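Local coordinates for protein DELTA1-pyrroline-2-carboxylate reductase (Thermococcus litoralis DSM 5473, PDB 6T3E) that reduces Delta1-pyrroline-2-carboxylate to L-proline with a nicotinamide cofactor, probably as part of L-hydroxyproline metabolism, at residues Leu88-Val93 with Ser110-Asp115. Residues are numbered along the deposited sequence; the frame is centred on the assembly and turned at random.
With PRO (proline), chain E.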
# COMPACT_ATOMS: atom_id res chain seq x y z
N LEU B 88 5.18 1.54 -12.24
CA LEU B 88 4.85 2.07 -10.92
C LEU B 88 3.55 1.41 -10.49
O LEU B 88 2.47 1.82 -10.93
CB LEU B 88 4.74 3.60 -10.93
CG LEU B 88 4.34 4.26 -9.60
CD1 LEU B 88 5.30 3.88 -8.43
CD2 LEU B 88 4.22 5.77 -9.74
N ALA B 89 3.64 0.35 -9.67
CA ALA B 89 2.50 -0.49 -9.36
C ALA B 89 2.46 -0.87 -7.89
O ALA B 89 3.50 -0.99 -7.22
CB ALA B 89 2.48 -1.78 -10.18
N VAL B 90 1.24 -1.11 -7.41
CA VAL B 90 1.00 -1.64 -6.08
C VAL B 90 0.02 -2.80 -6.17
O VAL B 90 -0.98 -2.74 -6.89
CB VAL B 90 0.48 -0.52 -5.15
CG1 VAL B 90 -0.80 0.11 -5.71
CG2 VAL B 90 0.30 -1.03 -3.71
N LYS B 91 0.31 -3.88 -5.46
CA LYS B 91 -0.57 -5.04 -5.38
C LYS B 91 -1.12 -5.15 -3.97
O LYS B 91 -0.38 -4.99 -3.00
CB LYS B 91 0.17 -6.33 -5.76
CG LYS B 91 -0.69 -7.60 -5.75
CD LYS B 91 0.08 -8.81 -6.31
CE LYS B 91 0.89 -9.51 -5.22
NZ LYS B 91 1.45 -10.84 -5.65
N VAL B 92 -2.43 -5.38 -3.87
CA VAL B 92 -3.10 -5.64 -2.60
C VAL B 92 -3.49 -7.10 -2.63
O VAL B 92 -4.41 -7.48 -3.37
CB VAL B 92 -4.31 -4.74 -2.39
CG1 VAL B 92 -4.89 -4.99 -1.01
CG2 VAL B 92 -3.93 -3.26 -2.56
N VAL B 93 -2.76 -7.94 -1.90
CA VAL B 93 -2.98 -9.38 -1.89
C VAL B 93 -3.25 -9.84 -0.46
O VAL B 93 -2.62 -9.38 0.49
CB VAL B 93 -1.78 -10.15 -2.49
CG1 VAL B 93 -0.52 -9.84 -1.72
CG2 VAL B 93 -2.05 -11.64 -2.45
N SER B 110 -5.34 -7.75 -6.07
CA SER B 110 -5.66 -6.71 -7.02
C SER B 110 -4.39 -5.89 -7.26
O SER B 110 -3.61 -5.68 -6.32
CB SER B 110 -6.77 -5.78 -6.52
OG SER B 110 -7.86 -6.50 -5.99
N ILE B 111 -4.20 -5.43 -8.49
CA ILE B 111 -3.00 -4.68 -8.87
C ILE B 111 -3.43 -3.35 -9.48
O ILE B 111 -4.30 -3.32 -10.35
CB ILE B 111 -2.13 -5.46 -9.86
CG1 ILE B 111 -1.61 -6.74 -9.20
CG2 ILE B 111 -1.00 -4.55 -10.41
CD1 ILE B 111 -0.63 -7.54 -10.04
N LEU B 112 -2.80 -2.26 -9.01
CA LEU B 112 -3.06 -0.92 -9.50
C LEU B 112 -1.80 -0.38 -10.16
O LEU B 112 -0.71 -0.44 -9.58
CB LEU B 112 -3.51 0.03 -8.37
CG LEU B 112 -3.90 1.46 -8.80
CD1 LEU B 112 -5.40 1.56 -9.10
CD2 LEU B 112 -3.52 2.50 -7.78
N LEU B 113 -1.94 0.11 -11.39
CA LEU B 113 -0.85 0.68 -12.16
C LEU B 113 -1.06 2.17 -12.24
O LEU B 113 -2.12 2.63 -12.70
CB LEU B 113 -0.81 0.08 -13.56
CG LEU B 113 0.53 -0.11 -14.26
CD1 LEU B 113 1.31 -1.17 -13.53
CD2 LEU B 113 0.26 -0.54 -15.68
N ASN B 114 -0.04 2.93 -11.87
CA ASN B 114 -0.08 4.39 -11.90
C ASN B 114 0.91 4.90 -12.94
O ASN B 114 1.92 4.25 -13.25
CB ASN B 114 0.26 4.99 -10.53
CG ASN B 114 -0.80 4.74 -9.50
OD1 ASN B 114 -0.71 3.77 -8.72
ND2 ASN B 114 -1.80 5.62 -9.45
N ASP B 115 0.62 6.11 -13.44
CA ASP B 115 1.46 6.75 -14.43
C ASP B 115 2.60 7.47 -13.73
O ASP B 115 2.35 8.35 -12.89
CB ASP B 115 0.64 7.72 -15.26
CG ASP B 115 1.43 8.35 -16.39
OD1 ASP B 115 2.66 8.21 -16.45
OD2 ASP B 115 0.78 8.96 -17.25
N PRO E . 2.63 -13.84 -0.18
CA PRO E . 2.05 -13.82 -1.53
C PRO E . 2.53 -12.67 -2.41
O PRO E . 3.58 -12.05 -2.19
CB PRO E . 0.55 -13.68 -1.24
CG PRO E . 0.36 -14.42 0.05
CD PRO E . 1.66 -14.30 0.83
OXT PRO E . 1.85 -12.32 -3.38
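Val-90 N approaches the Leu-112 carbonyl in its plane, and Leu-112 N returns a bond to Val-90 O, in an antiparallel ladder whose two strand segments run with their N-to-C directions 164° apart; Ala-89, Lys-91, Ile-111 and Leu-113 are carried on one face of the sheet and Leu-88, Val-90, Val-92, Ser-110, Leu-112 and Asn-114 on the other. Of these two bonds the shorter, from Leu-112 N to Val-90 O, measures 2.8 Å. A second reciprocal pair joins Val-92 and Ser-110; its Val-92 N to Ser-110 O bond measures 2.7 Å, and the carbonyl oxygen also receives a CA-H contact from Lys-91.

Val-90 and Leu-112 point the same way side by side, Val-90 CG1 lying 3.8 Å from Leu-112 CB. On the opposite face, Leu-113 brings its CD1 methyl to 3.6 Å from Ala-89 CB. The Lys-91 chain passes obliquely over Ile-111, its CG 3.7 Å from Ile-111 CG1. Extended through its first two torsions, it then bends at chi3 (87°), which carries the amine off the partner strand toward the bound proline, where NZ donates to carboxylate oxygen OXT at 2.7 Å. Asp-327 forms a salt bridge with NZ, and Thr-131 a hydrogen bond. A methionine in place of Lys-91 would probably leave both the proline carboxylate and Asp-327 without this cationic mate. Two residues further along the strand, Val-93 CG2 packs 3.5 Å from proline CB, adding an apolar wall to the pocket.

The two strands form a hairpin within a mixed sheet, between strands 73-82 and 121-126, to which backbone bonds tie them. Helix 324-341 covers the Ala-89 and Leu-113 face, whereas Tyr-77 of the second subunit packs on Leu-88 and Val-90, placing the other face at the dimer interface.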